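Local coordinates for phosphoglycolate phosphatase (Lactobacillus plantarum, PDB 2HDO), which probably hydrolyses 2-phosphoglycolate to glycolate and phosphate, as a phosphatase of the haloacid dehalogenase (HAD) superfamily, at residues 5-10 against 97-102; 142-147 against 169-174; 176-181 against 192-197. All blocks are in the same frame, centred on the assembly; numbering follows the deposited sequence.

In the fold
All three contacts belong to the Rossmann-like core of the HAD fold, a parallel sheet with helices on both faces. Interaction 1 pairs central strand 6-9 with strand 100-104, and interaction 3 pairs strand 177-181 with the outermost strand 196-198 of the same sheet. Interaction 2 packs two helices together over one face. Interactions 1 and 2 are buried and touch through Met8, which meets Leu144 and Ala147. Interaction 2 also meets interaction 3, where Ala171 packs on Phe178 of the strand following its helix. The chemistry follows position: four regular backbone bonds at 5-10/97-102, purely apolar packing between the helices, and at the partly buried edge three backbone bonds, one weak, beside Asp177 and His196, linked through Tyr4.

Interaction 1: 5-10 against 97-102; sequences QALMFD and SELRLG
Met8, present as selenomethionine, curls over Gly102 of the adjacent strand, its SE 3.7 Å from Gly102 CA. CG stands anti to the carbonyl carbon (chi1 -57°), and the chain then bends at chi2 (-73°) and again at chi3, so that the thioether runs back over the neighbouring backbone and CE comes 3.5 Å from Gly102 N. Glycine suits this spot because, having no side chain, it lets the selenium rest directly on the main chain. On the same face the small Ala6 sets its CB 4.2 Å from Arg100 CB, and the twice-bent arginine then carries its guanidinium away from strand 6-9, toward solvent. Leucines fill the other face. Leu7 CD1 meets Leu99 CD1 at 4.0 Å, the two side chains slanting across one another, while Leu101 CD2 packs against Leu7 CB. Next to them, Gly102 O lies in the plane of the Phe9 ring, at its edge, 3.5 Å from CD1. The same oxygen accepts the Phe9 N-H at 2.8 Å. Three further backbone bonds complete a parallel ladder, the one from Arg100 N to Gln5 O being nearly straight (175°). Before the ladder begins, a water donates to both Gln5 O and Glu98 O. Asp10, which opens the DxDx(T/V) sequence expected of HAD phosphatases, follows strand 6-9 and forms a salt bridge with Lys138. Strand 6-9 is flanked by strands 100-104 and 158-162; Met8 faces helix 142-150, and on the opposite side Phe9 meets Phe92 of helix 88-94.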
loop_
_atom_site.group_PDB
_atom_site.type_symbol
_atom_site.label_atom_id
_atom_site.label_comp_id
_atom_site.label_asym_id
_atom_site.label_seq_id
_atom_site.Cartn_x
_atom_site.Cartn_y
_atom_site.Cartn_z
ATOM N N GLN A 5 -5.064 -7.156 17.989
ATOM C CA GLN A 5 -6.324 -7.742 17.543
ATOM C C GLN A 5 -6.539 -7.631 16.028
ATOM O O GLN A 5 -7.324 -8.395 15.456
ATOM C CB GLN A 5 -7.499 -7.084 18.209
ATOM C CG GLN A 5 -7.596 -7.381 19.673
ATOM C CD GLN A 5 -8.608 -6.487 20.389
ATOM O OE1 GLN A 5 -9.598 -6.068 19.796
ATOM N NE2 GLN A 5 -8.353 -6.190 21.666
ATOM N N ALA A 6 -5.872 -6.662 15.403
ATOM C CA ALA A 6 -6.004 -6.459 13.981
ATOM C C ALA A 6 -4.676 -6.122 13.350
ATOM O O ALA A 6 -3.845 -5.415 13.949
ATOM C CB ALA A 6 -7.025 -5.344 13.671
ATOM N N LEU A 7 -4.515 -6.607 12.124
ATOM C CA LEU A 7 -3.412 -6.252 11.249
ATOM C C LEU A 7 -3.979 -5.704 9.967
ATOM O O LEU A 7 -4.764 -6.376 9.315
ATOM C CB LEU A 7 -2.551 -7.451 10.914
ATOM C CG LEU A 7 -1.887 -8.195 12.038
ATOM C CD1 LEU A 7 -1.001 -9.296 11.412
ATOM C CD2 LEU A 7 -1.092 -7.320 12.949
HETATM N N MSE A 8 -3.620 -4.458 9.656
HETATM C CA MSE A 8 -3.975 -3.846 8.375
HETATM C C MSE A 8 -2.751 -3.739 7.531
HETATM O O MSE A 8 -1.689 -3.435 8.048
HETATM C CB MSE A 8 -4.561 -2.454 8.595
HETATM C CG MSE A 8 -5.752 -2.467 9.479
HETATM SE SE MSE A 8 -7.334 -3.205 8.582
HETATM C CE MSE A 8 -7.859 -4.654 9.892
ATOM N N PHE A 9 -2.893 -3.986 6.240
ATOM C CA PHE A 9 -1.787 -4.026 5.322
ATOM C C PHE A 9 -2.009 -3.033 4.177
ATOM O O PHE A 9 -3.095 -2.932 3.647
ATOM C CB PHE A 9 -1.639 -5.405 4.651
ATOM C CG PHE A 9 -1.309 -6.526 5.596
ATOM C CD1 PHE A 9 -2.331 -7.152 6.285
ATOM C CD2 PHE A 9 0.000 -6.949 5.801
ATOM C CE1 PHE A 9 -2.067 -8.165 7.182
ATOM C CE2 PHE A 9 0.264 -7.997 6.685
ATOM C CZ PHE A 9 -0.767 -8.582 7.387
ATOM N N ASP A 10 -0.947 -2.338 3.808
ATOM C CA ASP A 10 -0.838 -1.725 2.451
ATOM C C ASP A 10 -0.548 -2.803 1.410
ATOM O O ASP A 10 -0.117 -3.890 1.764
ATOM C CB ASP A 10 0.319 -0.725 2.448
ATOM C CG ASP A 10 0.145 0.355 1.434
ATOM O OD1 ASP A 10 -0.881 0.368 0.706
ATOM O OD2 ASP A 10 1.067 1.186 1.353
ATOM N N SER A 97 -6.203 -17.217 13.339
ATOM C CA SER A 97 -7.525 -16.983 12.785
ATOM C C SER A 97 -8.343 -15.984 13.609
ATOM O O SER A 97 -9.300 -15.384 13.113
ATOM C CB SER A 97 -8.272 -18.309 12.711
ATOM O OG SER A 97 -8.364 -18.852 14.030
ATOM N N GLU A 98 -7.961 -15.808 14.864
ATOM C CA GLU A 98 -8.574 -14.807 15.728
ATOM C C GLU A 98 -8.329 -13.348 15.265
ATOM O O GLU A 98 -9.108 -12.465 15.608
ATOM C CB GLU A 98 -8.067 -14.982 17.159
ATOM C CG GLU A 98 -8.429 -16.358 17.783
ATOM C CD GLU A 98 -7.460 -17.526 17.423
ATOM O OE1 GLU A 98 -6.469 -17.340 16.656
ATOM O OE2 GLU A 98 -7.711 -18.652 17.926
ATOM N N LEU A 99 -7.277 -13.096 14.488
ATOM C CA LEU A 99 -7.008 -11.745 14.007
ATOM C C LEU A 99 -8.071 -11.226 13.058
ATOM O O LEU A 99 -8.663 -11.976 12.278
ATOM C CB LEU A 99 -5.687 -11.686 13.274
ATOM C CG LEU A 99 -4.477 -11.755 14.147
ATOM C CD1 LEU A 99 -3.250 -11.985 13.309
ATOM C CD2 LEU A 99 -4.363 -10.455 14.998
ATOM N N ARG A 100 -8.331 -9.929 13.129
ATOM C CA ARG A 100 -9.026 -9.250 12.051
ATOM C C ARG A 100 -8.000 -8.718 11.083
ATOM O O ARG A 100 -7.143 -7.910 11.455
ATOM C CB ARG A 100 -9.961 -8.121 12.530
ATOM C CG ARG A 100 -10.774 -8.386 13.755
ATOM C CD ARG A 100 -11.641 -9.615 13.788
ATOM N NE ARG A 100 -12.434 -9.882 12.589
ATOM C CZ ARG A 100 -13.641 -9.385 12.299
ATOM N NH1 ARG A 100 -14.244 -8.494 13.088
ATOM N NH2 ARG A 100 -14.246 -9.788 11.183
ATOM N N LEU A 101 -8.048 -9.204 9.850
ATOM C CA LEU A 101 -7.080 -8.814 8.844
ATOM C C LEU A 101 -7.773 -7.869 7.850
ATOM O O LEU A 101 -8.961 -8.029 7.523
ATOM C CB LEU A 101 -6.528 -10.035 8.079
ATOM C CG LEU A 101 -5.842 -11.137 8.900
ATOM C CD1 LEU A 101 -5.335 -12.194 7.972
ATOM C CD2 LEU A 101 -4.710 -10.583 9.741
ATOM N N GLY A 102 -7.045 -6.876 7.372
ATOM C CA GLY A 102 -7.565 -6.064 6.299
ATOM C C GLY A 102 -6.495 -5.339 5.485
ATOM O O GLY A 102 -5.275 -5.408 5.752
HETATM O O HOH W 1 -9.107 -9.915 16.847
#

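Interaction 2: 142-147 against 169-174; sequences LPLLTA and QTAQAA
Helix segments 142-147 and 169-174 cross at -64° with their axes 9.1 Å apart at the closest point, and the nearest alpha carbons are those of Leu145 and Ala174. Leu144 carries most of the packing. Its CG is placed anti to the backbone N (chi1 180°), which sends CD2 out to the other helix, where it lies 3.9 Å from Ala171 CA and 4.0 Å from Ala174 CB. Lower on the same side chain, Leu144 CB touches Thr170 CG2 at 3.8 Å. Threonine serves here in two ways: its methyl meets the leucine, whereas its hydroxyl, OG1, is hydrogen-bonded back to Ser166 O in its own helix, so the polar group is satisfied within a buried surface. Both helices lie on one face of the parallel sheet of the Rossmann-like HAD core and flank strand 158-162 in the sequence. Helix 165-174 is the crossover of a beta-alpha-beta unit that leads from that strand to 177-181, and Leu144 and Ala171 both rest on Phe160 beneath them. Alanine suits position 174, because a lone CB allows the leucine branches to reach close to the helix backbone; Ala171 turns its CB away and offers its alpha carbon. Leu145 takes a different first torsion, with CG anti to the carbonyl carbon (chi1 -73°), and its CD2 bends over to lie 3.9 Å from Ala174 CB and 3.8 Å from Ala174 O. Within helix 142-150, Leu142 O is gripped by two donors, Thr146 N and the Thr146 hydroxyl, whose OG1 approaches from above the carbonyl plane at 2.7 Å.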
loop_
_atom_site.group_PDB
_atom_site.type_symbol
_atom_site.label_atom_id
_atom_site.label_comp_id
_atom_site.label_asym_id
_atom_site.label_seq_id
_atom_site.Cartn_x
_atom_site.Cartn_y
_atom_site.Cartn_z
ATOM N N LEU A 142 -8.126 9.020 8.162
ATOM C CA LEU A 142 -9.499 8.540 7.975
ATOM C C LEU A 142 -9.589 7.139 7.327
ATOM O O LEU A 142 -10.358 6.314 7.806
ATOM C CB LEU A 142 -10.282 9.516 7.132
ATOM C CG LEU A 142 -11.758 9.146 6.944
ATOM C CD1 LEU A 142 -12.391 9.045 8.298
ATOM C CD2 LEU A 142 -12.445 10.155 6.049
ATOM N N PRO A 143 -8.823 6.871 6.245
ATOM C CA PRO A 143 -8.975 5.526 5.677
ATOM C C PRO A 143 -8.596 4.391 6.673
ATOM O O PRO A 143 -9.274 3.372 6.714
ATOM C CB PRO A 143 -8.013 5.541 4.480
ATOM C CG PRO A 143 -7.744 7.013 4.189
ATOM C CD PRO A 143 -7.846 7.694 5.494
ATOM N N LEU A 144 -7.521 4.569 7.450
ATOM C CA LEU A 144 -7.141 3.577 8.459
ATOM C C LEU A 144 -8.166 3.463 9.591
ATOM O O LEU A 144 -8.543 2.372 9.998
ATOM C CB LEU A 144 -5.750 3.893 9.013
ATOM C CG LEU A 144 -5.184 2.985 10.079
ATOM C CD1 LEU A 144 -5.329 1.525 9.682
ATOM C CD2 LEU A 144 -3.730 3.329 10.362
ATOM N N LEU A 145 -8.644 4.600 10.064
ATOM C CA LEU A 145 -9.598 4.593 11.136
ATOM C C LEU A 145 -10.929 3.999 10.637
ATOM O O LEU A 145 -11.620 3.345 11.387
ATOM C CB LEU A 145 -9.787 6.010 11.666
ATOM C CG LEU A 145 -8.597 6.503 12.469
ATOM C CD1 LEU A 145 -8.773 7.981 12.826
ATOM C CD2 LEU A 145 -8.392 5.682 13.726
ATOM N N THR A 146 -11.273 4.199 9.371
ATOM C CA THR A 146 -12.500 3.631 8.836
ATOM C C THR A 146 -12.417 2.116 8.824
ATOM O O THR A 146 -13.333 1.425 9.239
ATOM C CB THR A 146 -12.794 4.225 7.451
ATOM O OG1 THR A 146 -12.978 5.645 7.600
ATOM C CG2 THR A 146 -14.038 3.624 6.850
ATOM N N ALA A 147 -11.273 1.593 8.418
ATOM C CA ALA A 147 -11.068 0.150 8.373
ATOM C C ALA A 147 -11.212 -0.436 9.752
ATOM O O ALA A 147 -11.912 -1.427 9.963
ATOM C CB ALA A 147 -9.663 -0.184 7.776
ATOM N N GLN A 169 2.887 8.107 8.353
ATOM C CA GLN A 169 2.169 9.286 8.809
ATOM C C GLN A 169 0.682 9.041 9.044
ATOM O O GLN A 169 0.098 9.608 9.961
ATOM C CB GLN A 169 2.397 10.441 7.834
ATOM C CG GLN A 169 3.827 10.971 7.860
ATOM C CD GLN A 169 4.103 12.026 6.775
ATOM O OE1 GLN A 169 3.253 12.269 5.889
ATOM N NE2 GLN A 169 5.293 12.653 6.835
ATOM N N THR A 170 0.077 8.200 8.199
ATOM C CA THR A 170 -1.319 7.770 8.395
ATOM C C THR A 170 -1.475 7.140 9.769
ATOM O O THR A 170 -2.402 7.463 10.550
ATOM C CB THR A 170 -1.712 6.730 7.338
ATOM O OG1 THR A 170 -1.544 7.280 6.032
ATOM C CG2 THR A 170 -3.188 6.278 7.499
ATOM N N ALA A 171 -0.588 6.207 10.075
ATOM C CA ALA A 171 -0.635 5.476 11.341
ATOM C C ALA A 171 -0.446 6.401 12.565
ATOM O O ALA A 171 -1.176 6.332 13.571
ATOM C CB ALA A 171 0.427 4.376 11.318
ATOM N N GLN A 172 0.564 7.266 12.459
ATOM C CA GLN A 172 0.847 8.233 13.543
ATOM C C GLN A 172 -0.379 9.088 13.798
ATOM O O GLN A 172 -0.784 9.273 14.947
ATOM C CB GLN A 172 2.030 9.139 13.185
ATOM C CG GLN A 172 3.400 8.478 13.281
ATOM N N ALA A 173 -0.983 9.590 12.720
ATOM C CA ALA A 173 -2.132 10.459 12.822
ATOM C C ALA A 173 -3.334 9.723 13.454
ATOM O O ALA A 173 -4.124 10.283 14.194
ATOM C CB ALA A 173 -2.489 11.037 11.470
ATOM N N ALA A 174 -3.436 8.436 13.134
ATOM C CA ALA A 174 -4.488 7.578 13.658
ATOM C C ALA A 174 -4.247 7.044 15.071
ATOM O O ALA A 174 -5.156 6.416 15.650
ATOM C CB ALA A 174 -4.676 6.430 12.714
#

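Interaction 3: 176-181 against 192-197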
loop_
_atom_site.group_PDB
_atom_site.type_symbol
_atom_site.label_atom_id
_atom_site.label_comp_id
_atom_site.label_asym_id
_atom_site.label_seq_id
_atom_site.Cartn_x
_atom_site.Cartn_y
_atom_site.Cartn_z
ATOM N N VAL A 176 -2.162 4.634 15.715
ATOM C CA VAL A 176 -2.035 3.199 15.436
ATOM C C VAL A 176 -0.542 2.893 15.263
ATOM O O VAL A 176 0.154 3.592 14.543
ATOM C CB VAL A 176 -2.801 2.824 14.156
ATOM C CG1 VAL A 176 -2.542 1.366 13.737
ATOM C CG2 VAL A 176 -4.287 3.064 14.304
ATOM N N ASP A 177 -0.097 1.818 15.911
ATOM C CA ASP A 177 1.263 1.344 15.769
ATOM C C ASP A 177 1.576 1.015 14.313
ATOM O O ASP A 177 0.688 0.528 13.570
ATOM C CB ASP A 177 1.508 0.089 16.613
ATOM C CG ASP A 177 1.644 0.360 18.070
ATOM O OD1 ASP A 177 1.660 1.562 18.482
ATOM O OD2 ASP A 177 1.722 -0.650 18.828
ATOM N N PHE A 178 2.823 1.232 13.896
ATOM C CA PHE A 178 3.273 0.906 12.564
ATOM C C PHE A 178 4.305 -0.198 12.565
ATOM O O PHE A 178 5.211 -0.208 13.405
ATOM C CB PHE A 178 3.877 2.127 11.872
ATOM C CG PHE A 178 4.069 1.960 10.405
ATOM C CD1 PHE A 178 2.981 2.097 9.564
ATOM C CD2 PHE A 178 5.290 1.652 9.852
ATOM C CE1 PHE A 178 3.119 1.936 8.228
ATOM C CE2 PHE A 178 5.429 1.512 8.490
ATOM C CZ PHE A 178 4.343 1.647 7.678
ATOM N N GLY A 179 4.135 -1.134 11.634
ATOM C CA GLY A 179 5.059 -2.230 11.389
ATOM C C GLY A 179 5.676 -2.054 9.999
ATOM O O GLY A 179 4.978 -2.105 8.976
ATOM N N LEU A 180 6.982 -1.869 9.970
ATOM C CA LEU A 180 7.693 -1.585 8.773
ATOM C C LEU A 180 7.971 -2.897 8.069
ATOM O O LEU A 180 8.600 -3.807 8.634
ATOM C CB LEU A 180 8.999 -0.868 9.117
ATOM C CG LEU A 180 9.810 -0.480 7.880
ATOM C CD1 LEU A 180 9.160 0.616 7.111
ATOM C CD2 LEU A 180 11.217 -0.073 8.275
ATOM N N ALA A 181 7.536 -2.972 6.814
ATOM C CA ALA A 181 7.906 -4.067 5.896
ATOM C C ALA A 181 9.241 -3.725 5.223
ATOM O O ALA A 181 9.280 -3.147 4.153
ATOM C CB ALA A 181 6.825 -4.270 4.876
ATOM N N GLN A 192 12.292 6.256 9.901
ATOM C CA GLN A 192 11.349 6.694 10.892
ATOM C C GLN A 192 11.338 5.733 12.089
ATOM O O GLN A 192 11.536 4.525 11.928
ATOM C CB GLN A 192 9.947 6.725 10.276
ATOM N N LYS A 193 11.060 6.250 13.282
ATOM C CA LYS A 193 10.862 5.418 14.456
ATOM C C LYS A 193 9.505 4.740 14.327
ATOM O O LYS A 193 8.514 5.412 14.102
ATOM C CB LYS A 193 10.905 6.244 15.735
ATOM C CG LYS A 193 10.878 5.416 17.029
ATOM N N VAL A 194 9.468 3.421 14.463
ATOM C CA VAL A 194 8.215 2.636 14.303
ATOM C C VAL A 194 8.132 1.609 15.423
ATOM O O VAL A 194 9.113 1.354 16.127
ATOM C CB VAL A 194 8.198 1.913 12.921
ATOM C CG1 VAL A 194 8.221 2.908 11.764
ATOM C CG2 VAL A 194 9.374 0.972 12.789
ATOM N N ALA A 195 6.962 1.022 15.606
ATOM C CA ALA A 195 6.715 0.052 16.671
ATOM C C ALA A 195 7.419 -1.284 16.454
ATOM O O ALA A 195 7.898 -1.894 17.419
ATOM C CB ALA A 195 5.226 -0.176 16.838
ATOM N N HIS A 196 7.461 -1.732 15.193
ATOM C CA HIS A 196 8.046 -3.003 14.828
ATOM C C HIS A 196 8.663 -2.870 13.450
ATOM O O HIS A 196 8.164 -2.171 12.571
ATOM C CB HIS A 196 6.995 -4.117 14.812
ATOM C CG HIS A 196 6.345 -4.344 16.146
ATOM N ND1 HIS A 196 6.993 -4.973 17.190
ATOM C CD2 HIS A 196 5.124 -3.998 16.616
ATOM C CE1 HIS A 196 6.194 -5.005 18.247
ATOM N NE2 HIS A 196 5.054 -4.419 17.928
ATOM N N ARG A 197 9.754 -3.590 13.278
ATOM C CA ARG A 197 10.425 -3.671 12.016
ATOM C C ARG A 197 10.519 -5.147 11.641
ATOM O O ARG A 197 10.961 -5.998 12.425
ATOM C CB ARG A 197 11.793 -3.003 12.086
ATOM C CG ARG A 197 11.736 -1.537 12.481
ATOM C CD ARG A 197 13.134 -0.863 12.500
ATOM N NE ARG A 197 14.005 -1.386 11.455
ATOM C CZ ARG A 197 14.337 -0.777 10.311
ATOM N NH1 ARG A 197 13.942 0.459 10.001
ATOM N NH2 ARG A 197 15.124 -1.432 9.474
HETATM O O HOH W 2 4.588 3.018 15.271
#
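This is a short parallel pairing at the margin of the HAD core sheet, where strand 196-198 is the outermost strand on this side, next to strand 177-181. His196 bonds on either side of Gly179: its O accepts from Leu180 N at 2.9 Å in a nearly straight bond (170°), and its N-H goes to Phe178 O at 3.3 Å, an oxygen that also takes a weak, bent bond from Ala195 N. A water bridges Phe178 N and, weakly, Ala195 N. Above this backbone, Val194 spreads its two methyls over the neighbouring strand: CG1 lies 3.7 Å from Phe178 CD2, meeting the ring obliquely, and CG2 is 4.1 Å from Leu180 CB. A branched valine can thus touch two residues of the strand at once. Phe178, with CG anti to the backbone N (chi1 -166°), also packs against helix 165-174. The small, exposed Ala195 sets its CB 3.7 Å from Asp177 CB. Arg197 runs alongside Leu180; in the conformer described here, one of two, a guanidinium face turns to Leu180 CD2 and NH1 pairs with Asp190, so both contacts are doubtful as permanent ones. Asp177 OD2 and His196 NE2 stand 5.1 Å apart, and both are hydrogen-bonded to the hydroxyl of Tyr4. With few backbone bonds here, that shared tyrosine ties the two strands together indirectly, and the nearby carboxylate would tend to stabilise a positive charge on His196.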